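Local coordinates for protein 3-oxosteroid 1-dehydrogenase (Sterolibacterium denitrificans, PDB 7P18) that probably uses bound FAD to introduce the 1,2 double bond into the A ring of 3-oxosteroids, delivering the electrons to an acceptor, at residues A[51-56]-A[107-112]; A[58-63]-A[100-105]; A[94-99]-A[549-554]; A[129-134]-A[537-542]. All blocks are in the same frame, centred on the assembly; numbering follows the deposited sequence.

Contact 1: A[51-56]-A[107-112]. With FAD (flavin-adenine dinucleotide), chain C.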
# COMPACT_ATOMS: atom_id res chain seq x y z
N GLY A 51 6.96 -0.77 -0.49
CA GLY A 51 7.95 -0.31 0.48
C GLY A 51 8.23 1.17 0.33
O GLY A 51 9.18 1.64 0.99
N ALA A 52 7.45 1.90 -0.46
CA ALA A 52 7.66 3.34 -0.70
C ALA A 52 7.19 4.14 0.51
O ALA A 52 6.18 3.75 1.12
CB ALA A 52 6.95 3.75 -1.94
N VAL A 53 7.89 5.23 0.82
CA VAL A 53 7.50 6.21 1.88
C VAL A 53 7.53 7.61 1.27
O VAL A 53 8.44 7.92 0.47
CB VAL A 53 8.38 6.10 3.13
CG1 VAL A 53 8.16 4.79 3.84
CG2 VAL A 53 9.86 6.30 2.81
N TRP A 54 6.52 8.42 1.59
CA TRP A 54 6.35 9.76 1.00
C TRP A 54 6.93 10.79 1.98
O TRP A 54 6.31 11.04 3.01
CB TRP A 54 4.89 10.03 0.66
CG TRP A 54 4.68 11.32 -0.05
CD1 TRP A 54 4.91 11.57 -1.37
CD2 TRP A 54 4.14 12.53 0.50
NE1 TRP A 54 4.52 12.83 -1.67
CE2 TRP A 54 4.07 13.46 -0.54
CE3 TRP A 54 3.72 12.92 1.78
CZ2 TRP A 54 3.62 14.77 -0.36
CZ3 TRP A 54 3.25 14.20 1.95
CH2 TRP A 54 3.21 15.12 0.90
N ILE A 55 8.12 11.28 1.67
CA ILE A 55 8.95 12.07 2.61
C ILE A 55 9.22 13.42 1.96
O ILE A 55 10.22 13.63 1.28
CB ILE A 55 10.26 11.35 2.99
CG1 ILE A 55 10.06 9.87 3.34
CG2 ILE A 55 10.95 12.10 4.13
CD1 ILE A 55 9.32 9.62 4.65
N PRO A 56 8.35 14.41 2.21
CA PRO A 56 8.61 15.74 1.65
C PRO A 56 9.93 16.25 2.25
O PRO A 56 10.20 16.01 3.40
CB PRO A 56 7.40 16.57 2.07
CG PRO A 56 6.34 15.51 2.40
CD PRO A 56 7.10 14.35 2.99
N LEU A 107 19.43 -1.54 6.00
CA LEU A 107 18.33 -0.99 5.14
C LEU A 107 18.68 0.46 4.76
O LEU A 107 19.07 1.20 5.67
CB LEU A 107 17.04 -1.07 5.95
CG LEU A 107 15.80 -0.49 5.31
CD1 LEU A 107 15.46 -1.24 4.02
CD2 LEU A 107 14.65 -0.57 6.31
N GLN A 108 18.54 0.82 3.49
CA GLN A 108 18.83 2.16 2.93
C GLN A 108 17.63 2.60 2.06
O GLN A 108 17.19 1.80 1.20
CB GLN A 108 20.16 2.16 2.16
CG GLN A 108 21.38 1.77 3.01
CD GLN A 108 21.74 2.83 4.03
OE1 GLN A 108 21.91 4.00 3.67
NE2 GLN A 108 21.74 2.45 5.30
N TYR A 109 17.15 3.84 2.26
CA TYR A 109 16.11 4.52 1.45
C TYR A 109 16.77 5.56 0.56
O TYR A 109 17.67 6.27 1.06
CB TYR A 109 15.02 5.15 2.32
CG TYR A 109 13.89 4.19 2.59
CD1 TYR A 109 13.95 3.26 3.62
CD2 TYR A 109 12.79 4.13 1.73
CE1 TYR A 109 12.97 2.31 3.82
CE2 TYR A 109 11.76 3.21 1.94
CZ TYR A 109 11.86 2.29 2.96
OH TYR A 109 10.87 1.36 3.16
N PHE A 110 16.28 5.70 -0.66
CA PHE A 110 16.72 6.75 -1.61
C PHE A 110 15.49 7.25 -2.37
O PHE A 110 14.46 6.55 -2.43
CB PHE A 110 17.80 6.20 -2.56
CG PHE A 110 17.32 5.10 -3.46
CD1 PHE A 110 17.22 3.79 -3.00
CD2 PHE A 110 16.95 5.35 -4.76
CE1 PHE A 110 16.77 2.77 -3.84
CE2 PHE A 110 16.48 4.35 -5.58
CZ PHE A 110 16.41 3.05 -5.14
N PRO A 111 15.53 8.44 -2.98
CA PRO A 111 14.35 9.00 -3.63
C PRO A 111 14.03 8.33 -4.97
O PRO A 111 14.96 7.94 -5.69
CB PRO A 111 14.69 10.49 -3.90
CG PRO A 111 15.89 10.74 -2.98
CD PRO A 111 16.65 9.41 -2.97
N CYS A 112 12.74 8.21 -5.28
CA CYS A 112 12.22 7.98 -6.64
C CYS A 112 12.12 9.33 -7.36
O CYS A 112 11.08 10.02 -7.28
CB CYS A 112 10.90 7.24 -6.60
SG CYS A 112 11.02 5.66 -5.72
PA FAD C . 0.56 -4.25 8.38
O1A FAD C . 1.76 -3.96 7.54
O2A FAD C . -0.44 -5.13 7.69
O5B FAD C . 1.08 -4.91 9.72
C5B FAD C . 0.10 -5.27 10.74
C4B FAD C . 0.57 -6.53 11.41
O4B FAD C . -0.18 -6.72 12.63
C3B FAD C . 0.40 -7.83 10.59
O3B FAD C . 1.61 -8.58 10.55
C2B FAD C . -0.73 -8.56 11.32
O2B FAD C . -0.71 -9.97 11.11
C1B FAD C . -0.54 -8.07 12.76
N9A FAD C . -1.72 -8.20 13.61
C8A FAD C . -3.04 -8.09 13.28
N7A FAD C . -3.85 -8.37 14.30
C5A FAD C . -2.99 -8.63 15.36
C6A FAD C . -3.22 -8.98 16.71
N6A FAD C . -4.43 -9.19 17.24
N1A FAD C . -2.14 -9.17 17.49
C2A FAD C . -0.93 -9.00 16.96
N3A FAD C . -0.59 -8.75 15.69
C4A FAD C . -1.69 -8.54 14.94
N1 FAD C . 1.59 1.79 1.00
C2 FAD C . 2.59 2.69 0.87
O2 FAD C . 2.60 3.73 1.55
N3 FAD C . 3.60 2.50 0.02
C4 FAD C . 3.57 1.52 -0.95
O4 FAD C . 4.59 1.33 -1.62
C4X FAD C . 2.54 0.55 -0.88
N5 FAD C . 2.49 -0.42 -1.77
C5X FAD C . 1.52 -1.38 -1.62
C6 FAD C . 1.50 -2.49 -2.50
C7 FAD C . 0.63 -3.55 -2.31
C7M FAD C . 0.66 -4.74 -3.25
C8 FAD C . -0.22 -3.55 -1.19
C8M FAD C . -1.16 -4.71 -0.94
C9 FAD C . -0.27 -2.44 -0.37
C9A FAD C . 0.62 -1.36 -0.53
N10 FAD C . 0.60 -0.22 0.30
C10 FAD C . 1.58 0.76 0.17
C1' FAD C . -0.27 -0.17 1.48
C2' FAD C . 0.52 -0.63 2.73
O2' FAD C . 1.13 -1.91 2.55
C3' FAD C . -0.34 -0.65 4.00
O3' FAD C . -1.24 0.46 4.05
C4' FAD C . 0.53 -0.72 5.24
O4' FAD C . 1.41 -1.83 5.09
C5' FAD C . -0.24 -0.83 6.53
O5' FAD C . 0.75 -0.99 7.57
P FAD C . 0.30 -1.40 9.04
O1P FAD C . 1.58 -1.48 9.76
O2P FAD C . -0.82 -0.60 9.54
O3P FAD C . -0.25 -2.93 8.85
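Tyr109 has the largest share of this buried contact, meeting Gly51 through its hydroxyl and Val53 through its CE2 and CD2 atoms. OH donates to Gly51 O at 2.8 Å. The donor lies in the carbonyl plane, with a C=O...donor angle of 147°. Gly51 O also sits in the plane of the aromatic ring at its edge, 3.2 Å from Tyr109 CE2, so ring and peptide carbonyl meet edge on. The apolar part comes from Val53, whose CG1 lies anti to the carbonyl carbon (chi1 -67°), which puts CG2 between the backbone N and the carbonyl carbon. From there CG2 approaches the ring obliquely, 3.7 Å from Tyr109 CE2. The two side chains cross at roughly a right angle.

One residue beyond the gripped carbonyl, Ala52 reads the pyrimidine edge of the flavin through its backbone. Its N donates to FAD O4 at 3.1 Å, and FAD N3 returns a bond of similar length to Ala52 O. The tyrosine therefore holds the peptide next to a two-bond flavin site and is a second-shell element of it. Gly51 has a positive phi of 70°, a conformation that suits glycine.

The Val53 and Tyr109 CA atoms are 8.8 Å apart, because strands 53-54 and 109-111 are not paired with each other. Both pair antiparallel with strand 131-138, Val53 through Met132 and Phe110 through Glu133. Around the tyrosine, Val98 of helix 84-104 and Met212 of helix 208-222 pack against its side chain, and Pro134 touches it from the central strand.

Contact 2: A[58-63]-A[100-105]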
# COMPACT_ATOMS: atom_id res chain seq x y z
N ASN A 58 12.97 15.58 1.91
CA ASN A 58 14.05 14.66 2.36
C ASN A 58 15.39 15.22 1.82
O ASN A 58 15.40 15.92 0.76
CB ASN A 58 13.78 13.21 1.96
CG ASN A 58 13.86 12.95 0.49
OD1 ASN A 58 14.97 12.92 -0.06
ND2 ASN A 58 12.71 12.79 -0.18
N SER A 59 16.48 14.83 2.50
CA SER A 59 17.86 15.33 2.30
C SER A 59 18.44 14.91 0.94
O SER A 59 19.50 15.45 0.57
CB SER A 59 18.75 14.87 3.44
OG SER A 59 19.01 13.46 3.37
N GLN A 60 17.84 13.94 0.25
CA GLN A 60 18.41 13.29 -0.95
C GLN A 60 17.75 13.82 -2.21
O GLN A 60 18.09 13.37 -3.32
CB GLN A 60 18.32 11.76 -0.79
CG GLN A 60 19.14 11.24 0.39
CD GLN A 60 18.87 9.77 0.61
OE1 GLN A 60 19.16 8.93 -0.27
NE2 GLN A 60 18.26 9.47 1.74
N MET A 61 16.84 14.78 -2.10
CA MET A 61 16.12 15.28 -3.28
C MET A 61 17.07 16.01 -4.27
O MET A 61 17.94 16.76 -3.81
CB MET A 61 14.95 16.17 -2.86
CG MET A 61 13.82 15.37 -2.26
SD MET A 61 12.44 16.40 -1.69
CE MET A 61 11.66 16.76 -3.25
N GLN A 62 16.85 15.84 -5.55
CA GLN A 62 17.60 16.54 -6.64
C GLN A 62 16.94 17.87 -7.00
O GLN A 62 17.58 18.66 -7.70
CB GLN A 62 17.67 15.68 -7.90
CG GLN A 62 18.48 14.44 -7.67
CD GLN A 62 18.50 13.45 -8.81
OE1 GLN A 62 19.26 12.47 -8.79
NE2 GLN A 62 17.66 13.64 -9.81
N ILE A 63 15.72 18.13 -6.52
CA ILE A 63 15.01 19.41 -6.74
C ILE A 63 14.73 20.06 -5.39
O ILE A 63 14.79 19.40 -4.33
CB ILE A 63 13.74 19.19 -7.58
CG1 ILE A 63 12.74 18.25 -6.88
CG2 ILE A 63 14.11 18.72 -8.97
CD1 ILE A 63 11.39 18.25 -7.54
N TYR A 100 17.35 8.46 10.19
CA TYR A 100 17.56 7.53 11.30
C TYR A 100 17.75 6.12 10.75
O TYR A 100 18.72 5.45 11.16
CB TYR A 100 16.42 7.57 12.32
CG TYR A 100 16.39 6.38 13.26
CD1 TYR A 100 17.37 6.17 14.20
CD2 TYR A 100 15.39 5.42 13.15
CE1 TYR A 100 17.38 5.03 15.01
CE2 TYR A 100 15.37 4.30 13.95
CZ TYR A 100 16.35 4.10 14.90
OH TYR A 100 16.28 2.98 15.69
N ILE A 101 16.85 5.67 9.87
CA ILE A 101 17.02 4.35 9.21
C ILE A 101 18.40 4.30 8.55
O ILE A 101 19.16 3.34 8.80
CB ILE A 101 15.90 4.06 8.20
CG1 ILE A 101 14.55 3.85 8.89
CG2 ILE A 101 16.32 2.87 7.36
CD1 ILE A 101 13.38 3.61 7.96
N ASN A 102 18.71 5.28 7.70
CA ASN A 102 19.91 5.23 6.83
C ASN A 102 21.19 5.20 7.68
O ASN A 102 22.12 4.49 7.29
CB ASN A 102 19.93 6.36 5.82
CG ASN A 102 18.96 6.17 4.69
OD1 ASN A 102 18.36 5.09 4.56
ND2 ASN A 102 18.72 7.25 3.95
N ALA A 103 21.21 5.89 8.82
CA ALA A 103 22.43 6.02 9.66
C ALA A 103 22.54 4.79 10.59
O ALA A 103 23.64 4.50 11.01
CB ALA A 103 22.41 7.31 10.45
N ASN A 104 21.45 4.08 10.90
CA ASN A 104 21.49 3.09 12.01
C ASN A 104 21.09 1.68 11.54
O ASN A 104 20.93 0.83 12.44
CB ASN A 104 20.63 3.59 13.16
CG ASN A 104 21.18 4.88 13.72
OD1 ASN A 104 22.14 4.84 14.46
ND2 ASN A 104 20.62 6.02 13.34
N MET A 105 20.96 1.44 10.24
CA MET A 105 20.46 0.14 9.70
C MET A 105 21.17 -0.18 8.40
O MET A 105 21.63 0.76 7.71
CB MET A 105 18.95 0.19 9.48
CG MET A 105 18.16 0.52 10.76
SD MET A 105 16.35 0.34 10.48
CE MET A 105 15.70 0.89 12.04
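Gln60 brings the nitrogen of its amide up to that of Asn102, with Gln60 NE2 only 3.2 Å from Asn102 ND2. Two donors facing each other make no hydrogen bond, and the side chains arrive from opposite directions with their amide planes turned 65° apart. Their polar partners lie outside the pair: both amides converge on the backbone of one residue of strand 109-111, where Asn102 OD1 accepts from Tyr109 N and Gln60 NE2 makes a weak bond to Tyr109 O. Asn102 ND2 is also satisfied by a partner beyond the two segments.

Gln60 reaches across because its chain is extended past CG, which stands anti to the carbonyl carbon. Its backbone is set by a type I turn from Asn58 to Met61 with an Asx turn inside it, in which Gln60 N donates to Asn58 OD1 at 3.1 Å, in the carbonyl plane and on a lone pair.

Across the contact lies the last turn of helix 84-104, which Met105 leaves. There Asn104 folds back so that ND2 donates to Tyr100 O at 2.9 Å, with an N-H...acceptor angle of 157°. That acceptor lies 9° from the plane of the Asn104 amide. Nearby, Asn102 O takes a bond from Gln108 NE2, tying the helix end to the approach of the next strand.

Contact 3: A[94-99]-A[549-554]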
# COMPACT_ATOMS: atom_id res chain seq x y z
N ALA A 94 9.16 13.03 9.42
CA ALA A 94 9.32 12.07 8.29
C ALA A 94 10.77 12.07 7.78
O ALA A 94 11.40 11.02 7.67
CB ALA A 94 8.31 12.36 7.24
N PRO A 95 11.40 13.24 7.48
CA PRO A 95 12.81 13.23 7.07
C PRO A 95 13.76 12.69 8.15
O PRO A 95 14.78 12.03 7.81
CB PRO A 95 13.14 14.71 6.76
CG PRO A 95 11.78 15.39 6.63
CD PRO A 95 10.77 14.57 7.39
N GLN A 96 13.45 12.96 9.41
CA GLN A 96 14.29 12.52 10.55
C GLN A 96 14.22 10.99 10.67
O GLN A 96 15.28 10.37 10.92
CB GLN A 96 13.85 13.20 11.82
CG GLN A 96 14.09 14.71 11.84
CD GLN A 96 13.66 15.25 13.18
OE1 GLN A 96 13.00 14.57 13.94
NE2 GLN A 96 13.97 16.50 13.43
N MET A 97 13.04 10.43 10.43
CA MET A 97 12.81 8.95 10.50
C MET A 97 13.63 8.28 9.39
O MET A 97 14.33 7.33 9.71
CB MET A 97 11.31 8.62 10.42
CG MET A 97 11.00 7.10 10.35
SD MET A 97 11.13 6.47 8.68
CE MET A 97 9.77 7.28 7.84
N VAL A 98 13.64 8.78 8.16
CA VAL A 98 14.44 8.14 7.08
C VAL A 98 15.94 8.33 7.35
O VAL A 98 16.72 7.36 7.11
CB VAL A 98 14.01 8.61 5.69
CG1 VAL A 98 14.98 8.22 4.59
CG2 VAL A 98 12.62 8.06 5.41
N GLU A 99 16.37 9.50 7.81
CA GLU A 99 17.82 9.67 8.12
C GLU A 99 18.23 8.70 9.22
O GLU A 99 19.36 8.20 9.16
CB GLU A 99 18.14 11.10 8.57
CG GLU A 99 18.18 12.07 7.42
CD GLU A 99 18.63 13.47 7.83
OE1 GLU A 99 19.47 13.59 8.74
OE2 GLU A 99 18.19 14.40 7.20
N PHE A 549 4.98 8.14 12.53
CA PHE A 549 4.29 8.18 13.84
C PHE A 549 4.85 7.07 14.75
O PHE A 549 4.84 7.27 15.97
CB PHE A 549 2.78 8.29 13.67
CG PHE A 549 2.36 9.67 13.24
CD1 PHE A 549 2.45 10.74 14.12
CD2 PHE A 549 2.02 9.94 11.93
CE1 PHE A 549 2.12 12.03 13.71
CE2 PHE A 549 1.72 11.22 11.51
CZ PHE A 549 1.77 12.27 12.40
N GLY A 550 5.38 5.97 14.20
CA GLY A 550 6.10 4.97 15.01
C GLY A 550 7.31 5.59 15.68
O GLY A 550 7.50 5.41 16.89
N PHE A 551 8.09 6.33 14.90
CA PHE A 551 9.27 7.12 15.34
C PHE A 551 8.84 8.11 16.43
O PHE A 551 9.50 8.14 17.52
CB PHE A 551 9.87 7.75 14.09
CG PHE A 551 11.14 8.54 14.28
CD1 PHE A 551 12.37 7.90 14.38
CD2 PHE A 551 11.12 9.93 14.28
CE1 PHE A 551 13.55 8.62 14.48
CE2 PHE A 551 12.29 10.66 14.36
CZ PHE A 551 13.50 10.01 14.51
N ARG A 552 7.82 8.93 16.17
CA ARG A 552 7.31 9.93 17.15
C ARG A 552 6.79 9.23 18.42
O ARG A 552 7.00 9.80 19.50
CB ARG A 552 6.28 10.87 16.55
CG ARG A 552 6.85 11.81 15.47
CD ARG A 552 5.87 12.92 15.12
NE ARG A 552 5.59 13.79 16.26
CZ ARG A 552 6.21 14.96 16.53
NH1 ARG A 552 7.14 15.45 15.73
NH2 ARG A 552 5.86 15.64 17.62
N ALA A 553 6.11 8.08 18.33
CA ALA A 553 5.63 7.34 19.52
C ALA A 553 6.82 7.00 20.41
O ALA A 553 6.74 7.27 21.64
CB ALA A 553 4.85 6.09 19.16
N ALA A 554 7.84 6.35 19.85
CA ALA A 554 9.03 5.91 20.59
C ALA A 554 9.69 7.14 21.21
O ALA A 554 10.00 7.11 22.41
CB ALA A 554 10.00 5.20 19.70
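Phe551 lays one face of its ring on the backbone of Met97. Met97 CA stands 3.9 Å from the ring centroid and 5° off the normal, a CH-pi contact almost exactly centred. With CG anti to the backbone N (chi1 -177°), the phenyl group projects from its helix to the opposing one. Met97 CB lies over the same face, displaced to the base of the ring, 3.9 Å from Phe551 CG.

The methionine turns CG beside its own carbonyl carbon and then bends at chi2 and chi3, so its end leads away from Phe551; the Met97 side chain also touches Met547 and Thr548. Two long helices meet here: 84-104, and the C-terminal 543-559, which starts at the FAD-binding residue Leu543. The Met97 and Phe551 CA atoms are 6.3 Å apart. Leu21 and Arg25 of helix 17-28, which follows the first strand of the Rossmann-type FAD fold, also touch the phenylalanine.

Gln96 takes the rim of the ring. Its CB comes obliquely within 3.9 Å of Phe551 CE2, and the extended chain then carries OE1 into the ring plane at its edge, with the amide turned 70° from that plane.

Contact 4: A[129-134]-A[537-542]. With FAD (flavin-adenine dinucleotide), chain C.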
# COMPACT_ATOMS: atom_id res chain seq x y z
N GLY A 129 10.60 12.97 -6.35
CA GLY A 129 11.66 13.06 -5.33
C GLY A 129 11.14 12.99 -3.90
O GLY A 129 11.96 12.70 -3.04
N ARG A 130 9.85 13.25 -3.62
CA ARG A 130 9.34 13.09 -2.23
C ARG A 130 9.17 11.61 -1.89
O ARG A 130 9.50 11.19 -0.77
CB ARG A 130 8.03 13.85 -2.02
CG ARG A 130 8.12 15.36 -2.19
CD ARG A 130 6.81 16.01 -1.78
NE ARG A 130 6.94 17.43 -1.53
CZ ARG A 130 5.96 18.34 -1.66
NH1 ARG A 130 4.74 18.01 -2.09
NH2 ARG A 130 6.20 19.59 -1.30
N THR A 131 8.66 10.82 -2.82
CA THR A 131 8.60 9.34 -2.72
C THR A 131 10.03 8.79 -2.63
O THR A 131 10.86 9.20 -3.44
CB THR A 131 7.84 8.74 -3.90
OG1 THR A 131 6.48 9.17 -3.89
CG2 THR A 131 7.92 7.23 -3.86
N MET A 132 10.26 7.90 -1.67
CA MET A 132 11.53 7.18 -1.44
C MET A 132 11.26 5.68 -1.37
O MET A 132 10.14 5.27 -0.93
CB MET A 132 12.22 7.65 -0.16
CG MET A 132 12.38 9.18 -0.02
SD MET A 132 13.31 9.62 1.48
CE MET A 132 14.99 9.38 0.91
N GLU A 133 12.26 4.89 -1.76
CA GLU A 133 12.15 3.41 -1.73
C GLU A 133 13.44 2.78 -1.23
O GLU A 133 14.50 3.44 -1.15
CB GLU A 133 11.76 2.92 -3.11
CG GLU A 133 12.92 2.90 -4.11
CD GLU A 133 12.61 2.03 -5.32
OE1 GLU A 133 11.96 0.93 -5.12
OE2 GLU A 133 12.94 2.48 -6.44
N PRO A 134 13.38 1.50 -0.83
CA PRO A 134 14.54 0.77 -0.34
C PRO A 134 15.49 0.28 -1.43
O PRO A 134 15.04 -0.07 -2.54
CB PRO A 134 13.98 -0.48 0.33
CG PRO A 134 12.47 -0.32 0.31
CD PRO A 134 12.14 0.71 -0.74
N PRO A 537 -1.31 11.34 -0.72
CA PRO A 537 -0.56 12.45 -1.31
C PRO A 537 0.41 12.07 -2.44
O PRO A 537 0.67 12.89 -3.33
CB PRO A 537 0.21 13.00 -0.10
CG PRO A 537 0.35 11.82 0.82
CD PRO A 537 -0.99 11.13 0.70
N GLY A 538 0.91 10.85 -2.38
CA GLY A 538 1.92 10.31 -3.28
C GLY A 538 2.26 8.90 -2.89
O GLY A 538 1.83 8.44 -1.79
N ALA A 539 3.04 8.22 -3.72
CA ALA A 539 3.50 6.86 -3.41
C ALA A 539 4.23 6.87 -2.07
O ALA A 539 5.15 7.73 -1.88
CB ALA A 539 4.34 6.33 -4.55
N GLY A 540 3.79 6.05 -1.12
CA GLY A 540 4.29 6.07 0.27
C GLY A 540 3.43 6.83 1.24
O GLY A 540 3.90 7.04 2.39
N GLY A 541 2.21 7.15 0.86
CA GLY A 541 1.28 7.90 1.71
C GLY A 541 0.63 7.06 2.79
O GLY A 541 -0.03 7.67 3.63
N THR A 542 0.86 5.73 2.89
CA THR A 542 0.41 4.93 4.07
C THR A 542 1.64 4.54 4.91
O THR A 542 1.55 4.58 6.13
CB THR A 542 -0.43 3.67 3.70
OG1 THR A 542 0.39 2.53 3.47
CG2 THR A 542 -1.24 3.90 2.46
PA FAD C . 0.56 -4.25 8.38
O1A FAD C . 1.76 -3.96 7.54
O2A FAD C . -0.44 -5.13 7.69
O5B FAD C . 1.08 -4.91 9.72
C5B FAD C . 0.10 -5.27 10.74
C4B FAD C . 0.57 -6.53 11.41
O4B FAD C . -0.18 -6.72 12.63
C3B FAD C . 0.40 -7.83 10.59
O3B FAD C . 1.61 -8.58 10.55
C2B FAD C . -0.73 -8.56 11.32
O2B FAD C . -0.71 -9.97 11.11
C1B FAD C . -0.54 -8.07 12.76
N9A FAD C . -1.72 -8.20 13.61
C8A FAD C . -3.04 -8.09 13.28
N7A FAD C . -3.85 -8.37 14.30
C5A FAD C . -2.99 -8.63 15.36
C6A FAD C . -3.22 -8.98 16.71
N6A FAD C . -4.43 -9.19 17.24
N1A FAD C . -2.14 -9.17 17.49
C2A FAD C . -0.93 -9.00 16.96
N3A FAD C . -0.59 -8.75 15.69
C4A FAD C . -1.69 -8.54 14.94
N1 FAD C . 1.59 1.79 1.00
C2 FAD C . 2.59 2.69 0.87
O2 FAD C . 2.60 3.73 1.55
N3 FAD C . 3.60 2.50 0.02
C4 FAD C . 3.57 1.52 -0.95
O4 FAD C . 4.59 1.33 -1.62
C4X FAD C . 2.54 0.55 -0.88
N5 FAD C . 2.49 -0.42 -1.77
C5X FAD C . 1.52 -1.38 -1.62
C6 FAD C . 1.50 -2.49 -2.50
C7 FAD C . 0.63 -3.55 -2.31
C7M FAD C . 0.66 -4.74 -3.25
C8 FAD C . -0.22 -3.55 -1.19
C8M FAD C . -1.16 -4.71 -0.94
C9 FAD C . -0.27 -2.44 -0.37
C9A FAD C . 0.62 -1.36 -0.53
N10 FAD C . 0.60 -0.22 0.30
C10 FAD C . 1.58 0.76 0.17
C1' FAD C . -0.27 -0.17 1.48
C2' FAD C . 0.52 -0.63 2.73
O2' FAD C . 1.13 -1.91 2.55
C3' FAD C . -0.34 -0.65 4.00
O3' FAD C . -1.24 0.46 4.05
C4' FAD C . 0.53 -0.72 5.24
O4' FAD C . 1.41 -1.83 5.09
C5' FAD C . -0.24 -0.83 6.53
O5' FAD C . 0.75 -0.99 7.57
P FAD C . 0.30 -1.40 9.04
O1P FAD C . 1.58 -1.48 9.76
O2P FAD C . -0.82 -0.60 9.54
O3P FAD C . -0.25 -2.93 8.85
O HOH W 1 4.31 10.14 -5.43
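Thr131, at the start of strand 131-138, grips a type II beta turn that runs from Gly538 to Gly541 in the loop before helix 543-559 of the Rossmann-type flavoprotein. Its CB points toward the turn and places both branches around the Ala539 carbonyl. The methyl branch, CG2, stands anti to the backbone N and lies 3.4 Å from Ala539 O, while also packing on the alanine CB. The hydroxyl branch lies beside the backbone N (chi1 -64°), where OG1 donates to Ala539 O at 2.8 Å. That bond uses a lone pair in the carbonyl plane, with a C=O...donor angle of 126°.

A water closes a second bridge. It donates to Thr131 OG1 at 2.8 Å and accepts from Ala539 N at 2.9 Å, so the hydroxyl both gives and receives, and the two polar backbone atoms of Ala539 are tied to one threonine.

The turn it bonds to meets both ligands. Ala539 lines the steroid pocket, and Gly540 N donates to O1 of androsta-1,4-diene-3,17-dione. Gly540 has a positive phi, as the third residue of a type II turn usually does, and its CA approaches FAD O2 at 3.2 Å. Past the turn, Thr542 N donates to the same flavin oxygen at 3.0 Å, with an N-H...acceptor angle of 148°. Thr542 OG1 then joins two parts of the cofactor, accepting from the ribityl FAD O3' at 2.7 Å and donating to FAD N1 at 2.8 Å.

How the contacts relate
Contacts 1 and 4 lie closest, with centres about 6 Å apart, and share one antiparallel sheet: strands 53-54 and 109-111 each pair with 131-138. Contact 2 is nested along the chain inside the loop closed by contact 1, its centre about 8 Å away, and meets contact 1 at Asn102 and Tyr109. Contacts 2 and 3 use successive parts of helix 84-104, with centres about 12 Å apart. Contact 3 closes the widest loop, enclosing contact 4. Contacts 1 and 4 thus bring segments 51-56 and 537-542, far apart in sequence, to the pyrimidine end of the flavin and to the steroid. Contacts 2 and 3 lie farther from that site, although helix 543-559 begins at the FAD-binding Leu543.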